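Local coordinates for protein delta toxin (Clostridium perfringens, PDB 2YGT) that acts as a haemolytic beta-pore-forming toxin, probably by assembling into a transmembrane beta barrel in the membrane of target cells, at residues A[65-70]-A[93-98]; A[173-178]-A[218-223]; A[87-92]-A[184-189]; A[17-22]-A[28-33]. All coordinates share one frame; numbering follows the deposited sequence.

Interaction 1 of 4, residues A[65-70]-A[93-98]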
# COMPACT_ATOMS: atom_id res chain seq x y z
N ILE A 65 13.37 -0.63 1.65
CA ILE A 65 12.46 -1.57 1.00
C ILE A 65 11.22 -0.89 0.42
O ILE A 65 10.45 -0.25 1.13
CB ILE A 65 12.03 -2.69 1.95
CG1 ILE A 65 13.27 -3.46 2.44
CG2 ILE A 65 11.04 -3.62 1.27
CD1 ILE A 65 12.97 -4.47 3.51
N SER A 66 11.05 -1.04 -0.89
CA SER A 66 9.87 -0.54 -1.57
C SER A 66 8.87 -1.68 -1.78
O SER A 66 9.20 -2.70 -2.39
CB SER A 66 10.24 0.10 -2.91
OG SER A 66 9.08 0.41 -3.67
N LEU A 67 7.66 -1.50 -1.27
CA LEU A 67 6.61 -2.49 -1.39
C LEU A 67 5.60 -2.07 -2.46
O LEU A 67 4.96 -1.03 -2.35
CB LEU A 67 5.91 -2.65 -0.03
CG LEU A 67 4.80 -3.67 0.18
CD1 LEU A 67 4.64 -3.95 1.66
CD2 LEU A 67 3.49 -3.20 -0.42
N LYS A 68 5.48 -2.88 -3.51
CA LYS A 68 4.49 -2.64 -4.56
C LYS A 68 3.57 -3.84 -4.69
O LYS A 68 4.02 -4.98 -4.79
CB LYS A 68 5.17 -2.36 -5.90
CG LYS A 68 5.90 -1.03 -5.97
N GLY A 69 2.26 -3.60 -4.70
CA GLY A 69 1.31 -4.69 -4.76
C GLY A 69 0.07 -4.44 -5.60
O GLY A 69 -0.19 -3.33 -6.05
N PHE A 70 -0.68 -5.51 -5.81
CA PHE A 70 -2.00 -5.40 -6.42
C PHE A 70 -2.97 -6.30 -5.67
O PHE A 70 -2.77 -7.51 -5.60
CB PHE A 70 -1.97 -5.78 -7.90
CG PHE A 70 -3.33 -5.71 -8.56
CD1 PHE A 70 -3.91 -4.49 -8.83
CD2 PHE A 70 -4.02 -6.87 -8.89
CE1 PHE A 70 -5.16 -4.41 -9.43
CE2 PHE A 70 -5.27 -6.80 -9.49
CZ PHE A 70 -5.84 -5.57 -9.76
N TYR A 93 -8.69 -1.76 2.30
CA TYR A 93 -7.49 -2.53 2.01
C TYR A 93 -6.49 -2.32 3.13
O TYR A 93 -6.31 -1.20 3.60
CB TYR A 93 -6.84 -2.06 0.70
CG TYR A 93 -7.64 -2.30 -0.56
CD1 TYR A 93 -7.59 -3.52 -1.22
CD2 TYR A 93 -8.40 -1.28 -1.12
CE1 TYR A 93 -8.30 -3.72 -2.38
CE2 TYR A 93 -9.11 -1.48 -2.28
CZ TYR A 93 -9.06 -2.70 -2.91
OH TYR A 93 -9.77 -2.90 -4.07
N MET A 94 -5.82 -3.38 3.57
CA MET A 94 -4.83 -3.26 4.63
C MET A 94 -3.51 -3.91 4.24
O MET A 94 -3.49 -5.01 3.69
CB MET A 94 -5.36 -3.87 5.93
CG MET A 94 -6.72 -3.34 6.35
SD MET A 94 -7.37 -4.15 7.82
CE MET A 94 -6.19 -3.64 9.06
N VAL A 95 -2.41 -3.23 4.53
CA VAL A 95 -1.08 -3.75 4.25
C VAL A 95 -0.16 -3.66 5.47
O VAL A 95 0.02 -2.58 6.04
CB VAL A 95 -0.41 -3.04 3.06
CG1 VAL A 95 0.96 -3.63 2.78
CG2 VAL A 95 -1.30 -3.11 1.83
N ASP A 96 0.43 -4.79 5.84
CA ASP A 96 1.37 -4.83 6.95
C ASP A 96 2.75 -5.26 6.46
O ASP A 96 2.87 -6.18 5.66
CB ASP A 96 0.90 -5.81 8.03
CG ASP A 96 -0.33 -5.33 8.77
OD1 ASP A 96 -0.55 -4.10 8.82
OD2 ASP A 96 -1.06 -6.18 9.31
N LEU A 97 3.78 -4.58 6.94
CA LEU A 97 5.14 -5.08 6.81
C LEU A 97 5.68 -5.31 8.21
O LEU A 97 5.93 -4.36 8.95
CB LEU A 97 6.03 -4.12 6.02
CG LEU A 97 7.44 -4.63 5.70
CD1 LEU A 97 8.06 -3.85 4.54
CD2 LEU A 97 8.35 -4.60 6.93
N LYS A 98 5.85 -6.57 8.56
CA LYS A 98 6.31 -6.94 9.89
C LYS A 98 7.78 -7.35 9.90
O LYS A 98 8.19 -8.22 9.13
CB LYS A 98 5.42 -8.04 10.47
CG LYS A 98 5.74 -8.39 11.92

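Interaction 2 of 4, residues A[173-178]-A[218-223]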
# COMPACT_ATOMS: atom_id res chain seq x y z
N TRP A 173 -0.64 0.06 7.06
CA TRP A 173 -1.43 1.08 6.39
C TRP A 173 -2.85 0.60 6.11
O TRP A 173 -3.07 -0.53 5.68
CB TRP A 173 -0.77 1.49 5.07
CG TRP A 173 0.59 2.10 5.23
CD1 TRP A 173 0.88 3.42 5.41
CD2 TRP A 173 1.84 1.41 5.22
NE1 TRP A 173 2.24 3.59 5.51
CE2 TRP A 173 2.85 2.37 5.40
CE3 TRP A 173 2.20 0.06 5.08
CZ2 TRP A 173 4.20 2.04 5.44
CZ3 TRP A 173 3.55 -0.27 5.12
CH2 TRP A 173 4.53 0.71 5.30
N ASN A 174 -3.81 1.48 6.37
CA ASN A 174 -5.19 1.26 6.00
C ASN A 174 -5.58 2.20 4.87
O ASN A 174 -5.50 3.43 5.02
CB ASN A 174 -6.13 1.47 7.18
CG ASN A 174 -6.25 0.25 8.07
OD1 ASN A 174 -5.82 -0.85 7.69
ND2 ASN A 174 -6.84 0.42 9.25
N THR A 175 -5.98 1.63 3.74
CA THR A 175 -6.54 2.42 2.65
C THR A 175 -8.03 2.14 2.57
O THR A 175 -8.46 1.11 2.05
CB THR A 175 -5.84 2.11 1.32
OG1 THR A 175 -4.44 2.38 1.45
CG2 THR A 175 -6.42 2.97 0.21
N GLU A 176 -8.82 3.07 3.11
CA GLU A 176 -10.25 2.88 3.27
C GLU A 176 -11.05 3.91 2.48
O GLU A 176 -10.64 5.07 2.34
CB GLU A 176 -10.62 2.97 4.75
CG GLU A 176 -12.06 2.63 5.07
CD GLU A 176 -12.34 2.65 6.56
OE1 GLU A 176 -11.38 2.52 7.35
OE2 GLU A 176 -13.52 2.79 6.94
N PHE A 177 -12.20 3.49 1.96
CA PHE A 177 -13.07 4.38 1.20
C PHE A 177 -13.43 5.61 2.02
O PHE A 177 -13.72 5.51 3.22
CB PHE A 177 -14.33 3.66 0.71
CG PHE A 177 -15.18 4.48 -0.22
CD1 PHE A 177 -16.16 5.33 0.27
CD2 PHE A 177 -14.98 4.43 -1.59
CE1 PHE A 177 -16.92 6.10 -0.58
CE2 PHE A 177 -15.74 5.20 -2.45
CZ PHE A 177 -16.72 6.04 -1.94
N ALA A 178 -13.42 6.77 1.38
CA ALA A 178 -13.70 8.02 2.08
C ALA A 178 -15.08 8.56 1.75
O ALA A 178 -15.98 8.54 2.59
CB ALA A 178 -12.62 9.06 1.77
N SER A 218 -14.11 4.74 -8.36
CA SER A 218 -12.68 4.62 -8.15
C SER A 218 -12.17 3.35 -8.82
O SER A 218 -12.88 2.35 -8.88
CB SER A 218 -12.35 4.58 -6.66
OG SER A 218 -11.00 4.21 -6.46
N SER A 219 -10.94 3.39 -9.32
CA SER A 219 -10.32 2.20 -9.90
C SER A 219 -10.05 1.15 -8.82
O SER A 219 -9.86 -0.03 -9.11
CB SER A 219 -9.03 2.55 -10.64
OG SER A 219 -8.18 3.32 -9.82
N LEU A 220 -10.05 1.59 -7.56
CA LEU A 220 -9.90 0.68 -6.44
C LEU A 220 -11.12 -0.23 -6.30
O LEU A 220 -11.04 -1.29 -5.68
CB LEU A 220 -9.65 1.45 -5.14
CG LEU A 220 -8.19 1.77 -4.81
CD1 LEU A 220 -7.53 2.56 -5.94
CD2 LEU A 220 -8.08 2.51 -3.49
N ILE A 221 -12.24 0.19 -6.87
CA ILE A 221 -13.47 -0.59 -6.81
C ILE A 221 -13.67 -1.44 -8.07
O ILE A 221 -14.11 -2.58 -7.98
CB ILE A 221 -14.71 0.30 -6.57
CG1 ILE A 221 -14.70 0.85 -5.15
CG2 ILE A 221 -15.98 -0.47 -6.84
CD1 ILE A 221 -15.83 1.82 -4.86
N THR A 222 -13.35 -0.87 -9.23
CA THR A 222 -13.55 -1.58 -10.49
C THR A 222 -12.43 -2.58 -10.78
O THR A 222 -12.67 -3.63 -11.37
CB THR A 222 -13.68 -0.60 -11.68
OG1 THR A 222 -12.54 0.25 -11.74
CG2 THR A 222 -14.95 0.25 -11.55
N GLY A 223 -11.21 -2.24 -10.38
CA GLY A 223 -10.06 -3.09 -10.65
C GLY A 223 -9.42 -3.65 -9.40
O GLY A 223 -9.39 -4.86 -9.18

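Interaction 3 of 4, residues A[87-92]-A[184-189]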
# COMPACT_ATOMS: atom_id res chain seq x y z
N MET A 87 -24.20 -4.93 -4.68
CA MET A 87 -22.87 -4.66 -5.20
C MET A 87 -21.84 -4.89 -4.10
O MET A 87 -21.74 -4.11 -3.16
CB MET A 87 -22.76 -3.22 -5.72
CG MET A 87 -21.35 -2.81 -6.08
SD MET A 87 -21.17 -1.04 -6.40
CE MET A 87 -19.39 -0.86 -6.35
N ARG A 88 -21.09 -5.98 -4.22
CA ARG A 88 -20.01 -6.25 -3.28
C ARG A 88 -18.78 -5.44 -3.67
O ARG A 88 -18.38 -5.41 -4.83
CB ARG A 88 -19.71 -7.75 -3.23
CG ARG A 88 -20.88 -8.55 -2.67
CD ARG A 88 -20.68 -10.06 -2.77
NE ARG A 88 -19.59 -10.52 -1.92
CZ ARG A 88 -19.50 -11.75 -1.43
NH1 ARG A 88 -20.46 -12.64 -1.69
NH2 ARG A 88 -18.47 -12.10 -0.67
N TRP A 89 -18.18 -4.78 -2.68
CA TRP A 89 -17.09 -3.84 -2.95
C TRP A 89 -16.08 -3.80 -1.80
O TRP A 89 -16.41 -4.14 -0.66
CB TRP A 89 -17.66 -2.44 -3.21
CG TRP A 89 -18.34 -1.83 -2.02
CD1 TRP A 89 -19.52 -2.22 -1.45
CD2 TRP A 89 -17.87 -0.73 -1.23
NE1 TRP A 89 -19.81 -1.43 -0.37
CE2 TRP A 89 -18.81 -0.51 -0.21
CE3 TRP A 89 -16.74 0.09 -1.29
CZ2 TRP A 89 -18.67 0.50 0.75
CZ3 TRP A 89 -16.59 1.10 -0.34
CH2 TRP A 89 -17.55 1.29 0.66
N PRO A 90 -14.83 -3.38 -2.09
CA PRO A 90 -13.78 -3.33 -1.07
C PRO A 90 -13.81 -2.01 -0.31
O PRO A 90 -13.26 -1.02 -0.78
CB PRO A 90 -12.49 -3.39 -1.91
CG PRO A 90 -12.92 -3.30 -3.37
CD PRO A 90 -14.35 -2.87 -3.38
N ILE A 91 -14.46 -1.99 0.85
CA ILE A 91 -14.45 -0.79 1.67
C ILE A 91 -13.04 -0.49 2.19
O ILE A 91 -12.67 0.68 2.33
CB ILE A 91 -15.44 -0.89 2.84
CG1 ILE A 91 -15.50 0.44 3.59
CG2 ILE A 91 -15.06 -2.03 3.77
CD1 ILE A 91 -16.68 0.56 4.53
N LYS A 92 -12.26 -1.53 2.46
CA LYS A 92 -10.95 -1.35 3.07
C LYS A 92 -9.86 -2.31 2.57
O LYS A 92 -10.09 -3.51 2.43
CB LYS A 92 -11.04 -1.43 4.59
CG LYS A 92 -9.85 -0.82 5.31
CD LYS A 92 -9.66 -1.40 6.70
CE LYS A 92 -10.83 -1.07 7.60
NZ LYS A 92 -10.46 -1.28 9.03
N TYR A 184 -21.35 11.45 -0.83
CA TYR A 184 -21.87 10.38 0.02
C TYR A 184 -20.76 9.49 0.56
O TYR A 184 -19.76 9.25 -0.12
CB TYR A 184 -22.90 9.53 -0.73
CG TYR A 184 -24.10 10.30 -1.22
CD1 TYR A 184 -25.04 10.81 -0.33
CD2 TYR A 184 -24.30 10.52 -2.58
CE1 TYR A 184 -26.14 11.52 -0.77
CE2 TYR A 184 -25.40 11.22 -3.04
CZ TYR A 184 -26.32 11.72 -2.13
OH TYR A 184 -27.41 12.41 -2.58
N ASN A 185 -20.95 9.01 1.78
CA ASN A 185 -20.01 8.09 2.42
C ASN A 185 -20.78 7.00 3.14
O ASN A 185 -22.01 6.94 3.05
CB ASN A 185 -19.09 8.84 3.39
CG ASN A 185 -19.85 9.80 4.29
OD1 ASN A 185 -20.71 9.39 5.07
ND2 ASN A 185 -19.53 11.08 4.19
N VAL A 186 -20.08 6.14 3.88
CA VAL A 186 -20.74 5.02 4.54
C VAL A 186 -21.64 5.47 5.69
O VAL A 186 -22.43 4.69 6.21
CB VAL A 186 -19.74 3.96 5.03
CG1 VAL A 186 -18.88 3.47 3.88
CG2 VAL A 186 -18.88 4.51 6.17
N ASN A 187 -21.52 6.74 6.08
CA ASN A 187 -22.35 7.31 7.13
C ASN A 187 -23.63 7.96 6.62
O ASN A 187 -24.51 8.32 7.41
CB ASN A 187 -21.56 8.34 7.93
CG ASN A 187 -20.57 7.71 8.87
OD1 ASN A 187 -19.36 7.88 8.73
ND2 ASN A 187 -21.07 6.95 9.84
N SER A 188 -23.74 8.13 5.31
CA SER A 188 -24.86 8.84 4.71
C SER A 188 -26.17 8.07 4.88
O SER A 188 -26.25 6.88 4.55
CB SER A 188 -24.61 9.11 3.23
OG SER A 188 -23.41 9.84 3.04
N TRP A 189 -27.19 8.74 5.40
CA TRP A 189 -28.52 8.15 5.46
C TRP A 189 -29.64 9.16 5.22
O TRP A 189 -29.88 10.05 6.03
CB TRP A 189 -28.75 7.40 6.78
CG TRP A 189 -30.03 6.61 6.75
CD1 TRP A 189 -31.24 6.99 7.27
CD2 TRP A 189 -30.24 5.33 6.14
NE1 TRP A 189 -32.18 6.01 7.04
CE2 TRP A 189 -31.59 4.99 6.34
CE3 TRP A 189 -29.41 4.43 5.46
CZ2 TRP A 189 -32.14 3.79 5.88
CZ3 TRP A 189 -29.96 3.24 5.00
CH2 TRP A 189 -31.30 2.93 5.21

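Interaction 4 of 4, residues A[17-22]-A[28-33]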
# COMPACT_ATOMS: atom_id res chain seq x y z
N GLY A 17 25.44 -2.84 -13.25
CA GLY A 17 24.48 -3.91 -13.07
C GLY A 17 23.49 -3.59 -11.97
O GLY A 17 22.71 -2.65 -12.09
N ASN A 18 23.52 -4.37 -10.90
CA ASN A 18 22.67 -4.12 -9.75
C ASN A 18 23.38 -3.28 -8.70
O ASN A 18 22.92 -3.15 -7.57
CB ASN A 18 22.19 -5.43 -9.12
CG ASN A 18 23.28 -6.14 -8.35
OD1 ASN A 18 24.46 -5.98 -8.63
ND2 ASN A 18 22.88 -6.94 -7.37
N VAL A 19 24.52 -2.71 -9.08
CA VAL A 19 25.31 -1.90 -8.17
C VAL A 19 25.36 -0.44 -8.60
O VAL A 19 25.57 -0.13 -9.77
CB VAL A 19 26.76 -2.42 -8.06
CG1 VAL A 19 27.52 -1.64 -7.00
CG2 VAL A 19 26.76 -3.90 -7.73
N THR A 20 25.16 0.45 -7.64
CA THR A 20 25.32 1.88 -7.87
C THR A 20 26.42 2.40 -6.95
O THR A 20 26.29 2.35 -5.73
CB THR A 20 24.02 2.65 -7.59
OG1 THR A 20 22.99 2.18 -8.46
CG2 THR A 20 24.22 4.14 -7.82
N ILE A 21 27.51 2.89 -7.54
CA ILE A 21 28.60 3.46 -6.76
C ILE A 21 28.39 4.96 -6.61
O ILE A 21 28.39 5.71 -7.59
CB ILE A 21 29.97 3.19 -7.40
CG1 ILE A 21 30.29 1.69 -7.36
CG2 ILE A 21 31.06 3.98 -6.68
CD1 ILE A 21 29.61 0.89 -8.44
N ILE A 22 28.21 5.41 -5.37
CA ILE A 22 27.87 6.79 -5.10
C ILE A 22 29.01 7.51 -4.38
O ILE A 22 29.43 7.09 -3.30
CB ILE A 22 26.59 6.88 -4.26
CG1 ILE A 22 25.49 6.05 -4.91
CG2 ILE A 22 26.15 8.33 -4.10
CD1 ILE A 22 24.46 5.53 -3.94
N GLN A 28 32.77 7.49 -0.56
CA GLN A 28 32.06 6.63 -1.50
C GLN A 28 31.24 5.55 -0.80
O GLN A 28 31.70 4.92 0.15
CB GLN A 28 33.05 6.00 -2.49
CG GLN A 28 32.48 4.85 -3.30
CD GLN A 28 33.46 4.34 -4.33
OE1 GLN A 28 34.25 5.10 -4.89
NE2 GLN A 28 33.42 3.04 -4.60
N ILE A 29 30.02 5.33 -1.29
CA ILE A 29 29.17 4.26 -0.79
C ILE A 29 28.57 3.48 -1.95
O ILE A 29 28.56 3.95 -3.09
CB ILE A 29 28.04 4.80 0.11
CG1 ILE A 29 26.97 5.50 -0.73
CG2 ILE A 29 28.60 5.73 1.18
CD1 ILE A 29 25.83 6.06 0.08
N ARG A 30 28.06 2.28 -1.67
CA ARG A 30 27.49 1.44 -2.72
C ARG A 30 26.06 1.04 -2.41
O ARG A 30 25.68 0.91 -1.25
CB ARG A 30 28.37 0.21 -2.94
CG ARG A 30 29.83 0.54 -3.19
CD ARG A 30 30.55 -0.57 -3.93
NE ARG A 30 31.84 -0.12 -4.44
CZ ARG A 30 32.55 -0.77 -5.36
NH1 ARG A 30 32.10 -1.91 -5.87
NH2 ARG A 30 33.72 -0.28 -5.77
N LYS A 31 25.27 0.84 -3.46
CA LYS A 31 23.88 0.43 -3.31
C LYS A 31 23.57 -0.80 -4.15
O LYS A 31 23.77 -0.79 -5.37
CB LYS A 31 22.94 1.57 -3.70
CG LYS A 31 21.46 1.23 -3.53
CD LYS A 31 20.57 2.32 -4.09
CE LYS A 31 20.53 2.28 -5.61
NZ LYS A 31 19.54 3.25 -6.16
N TYR A 32 23.09 -1.86 -3.50
CA TYR A 32 22.76 -3.10 -4.19
C TYR A 32 21.25 -3.30 -4.23
O TYR A 32 20.58 -3.21 -3.20
CB TYR A 32 23.43 -4.29 -3.50
CG TYR A 32 24.93 -4.18 -3.41
CD1 TYR A 32 25.74 -4.66 -4.44
CD2 TYR A 32 25.54 -3.58 -2.32
CE1 TYR A 32 27.13 -4.55 -4.36
CE2 TYR A 32 26.92 -3.47 -2.23
CZ TYR A 32 27.71 -3.96 -3.26
OH TYR A 32 29.08 -3.85 -3.18
N SER A 33 20.73 -3.56 -5.42
CA SER A 33 19.29 -3.76 -5.60
C SER A 33 18.90 -5.23 -5.68
O SER A 33 19.61 -6.06 -6.25
CB SER A 33 18.81 -3.02 -6.85
OG SER A 33 18.87 -1.61 -6.66
O HOH W 1 21.43 -0.40 -7.32

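Interaction 1 of 4, residues A[65-70]-A[93-98]
The apolar interior between two facing antiparallel sheets holds I65 and L67 against V95 and L97. Strand 61-72 belongs to one sheet and strand 84-99 to the other. The axes of 65-70 and 93-98 come no nearer than 10.2 Å, and their N-to-C directions differ by 148°. This is a sheet-to-sheet spacing, and no hydrogen bond joins the two segments. Side chains bridge the gap instead. L67 and V95 reach toward each other, tip to tip. L67 CD1 meets V95 CG1 at 3.9 Å. L67 CD2 lies 4.1 Å from that same V95 CG1, so both leucine methyls rest on one valine methyl. V95 offers this methyl because CG1 is anti to the backbone N (chi1 -179°). The other contacts are looser. L97 CD1 is 4.4 Å from I65 CG2 and 4.5 Å from L67 CD1, and so joins the two residues of the opposite strand. I246 of strand 241-259 also packs on L67. V231 of strand 224-235 touches both I65 and L97. S66 and D96 point away from the facing strand: S66 OG bonds to N228 ND2, and D96 forms a salt bridge with K249. Facing strands with aliphatic side chains pointing inward are typical of a beta sandwich, consistent with the core domain of the leukocidin/haemolysin family.

Interaction 2 of 4, residues A[173-178]-A[218-223]
T175 and L220 meet through single methyl groups, CG2 of the threonine and CD2 of the leucine, 4.1 Å apart. The two side chains cross at about a right angle. Beside them, F177 CE2 lies 4.2 Å from I221 CD1, with the isoleucine tip slanted to the ring. These two pairs carry the contact between the end of strand 170-177 and the one-turn helix 219-222.

The T175 side chain is split by its torsion. With chi1 at -58°, CG2 stands anti to the backbone N and faces L220, while OG1 lies beside that N and hydrogen-bonds to T161 OG1. The F177 ring is held by other aromatics. It packs edge-to-face with W89, Y159 and F198.

S218 caps the helix at its N-cap position. S218 OG accepts from L220 N at 3.0 Å, with an N-H...O angle of 154°, and also bonds to P157 O. S218 O is shared by two donors, I221 N at 3.0 Å and T222 N at 3.3 Å. The capping bond helps hold the turn that presents L220 and I221 to the strand.

No polar bond crosses between the two segments. The touch is apolar, a matter of van der Waals contact and exclusion of water; the hydrogen bonds and aromatic packing around it set the positions of the groups.

Interaction 3 of 4, residues A[87-92]-A[184-189]
W89 and I91 reach V186 by different torsions. W89 CG sits between the backbone N and the carbonyl carbon (chi1 66°), a rotamer that goes with the six-membered ring edge reaching V186 while an indole face lies against I91 N. In I91 it is CG1 that stands anti to the N (chi1 -175°); with chi2 extended as well, CD1 reaches the valine. V186 answers both with one methyl. Its CG1 is 3.7 Å from I91 CD1, and the two side chains cross at about a right angle. The same V186 CG1 lies 4.1 Å from W89 CH2, at the indole edge and near the ring plane. I91 N is 3.7 Å above the indole plane of W89 and offset toward the rim, so tryptophan and isoleucine also pack within their own segment.

The indole is fixed from outside as well. W89 NE1 hydrogen-bonds to N267 OD1, and the ring packs edge-to-face with F198. I91 stands where strand 84-99 turns a corner. I91 and K92 both face E251, a classic beta bulge.

V186 belongs to the long loop between strand 170-177 and helix 219-222. It is the second residue of a type I beta turn from N185 to S188, in which S188 N donates to N185 O at 3.1 Å. Two side-chain bonds brace the turn. N187 N donates to N185 OD1 at 2.9 Å, in the carbonyl plane and on a lone pair, making an Asx turn. N185 N donates to S188 OG at 2.9 Å, almost straight at 173°. N185 ND2 continues to E179 OE1. N185, N187, S188 and W189 touch a crystal neighbour.

Interaction 4 of 4, residues A[17-22]-A[28-33]
I22 and I29 exchange two backbone hydrogen bonds, I22 N to I29 O and I29 N to I22 O, each 2.7 Å long. T20 and K31 form the next such pair: T20 N to K31 O and K31 N to T20 O are both 2.9 Å. S33 N to N18 O, at 3.1 Å, ends the ladder. A water links T20 OG1, K31 O and S33 OG, and T20 OG1 also bonds to E15.

V19-Y32 and I21-R30 are the non-hydrogen-bonded pairs, and their side chains share one face of the sheet. V19 CG2 comes obliquely to the Y32 ring, 3.5 Å from Y32 CE1. I21 divides its branches (chi1 -66°). CG1 lies over one face of the R30 guanidinium, 3.8 Å above its plane, and CG2 touches Q28 NE2 at 3.3 Å. On the other face of the sheet, I22 CB packs on I29 CG1 at 3.8 Å, and T20 lies alongside K31.

Y32 also stacks on H286, which binds zinc with D54. The segments form an antiparallel beta hairpin, strands 19-24 and 27-39, whose Y32 face borders this zinc site.

Interactions 1 and 3 both use strand 84-99; interaction 2 joins its neighbour, strand 170-177, to helix 219-222. Interactions 1 and 2 lie 14 Å apart between centres. Y93 joins them twice, through its OH to L220 O (2.6 Å) and through its O to T175 N (2.9 Å). Interactions 2 and 3 are 11 Å apart between centres, and F177 N meets I91 O at 2.9 Å. Residues 87-92 of interaction 3 run directly into 93-98 of interaction 1. Interaction 4 is separate. Its strands 19-24 and 27-39 lie in the same seven-stranded sheet as strand 61-72 of interaction 1, 25 Å away between centres. Interaction 3 is 46 Å from it, across the chain's centre. The Y32 side chain is about 5 Å from the bound zinc.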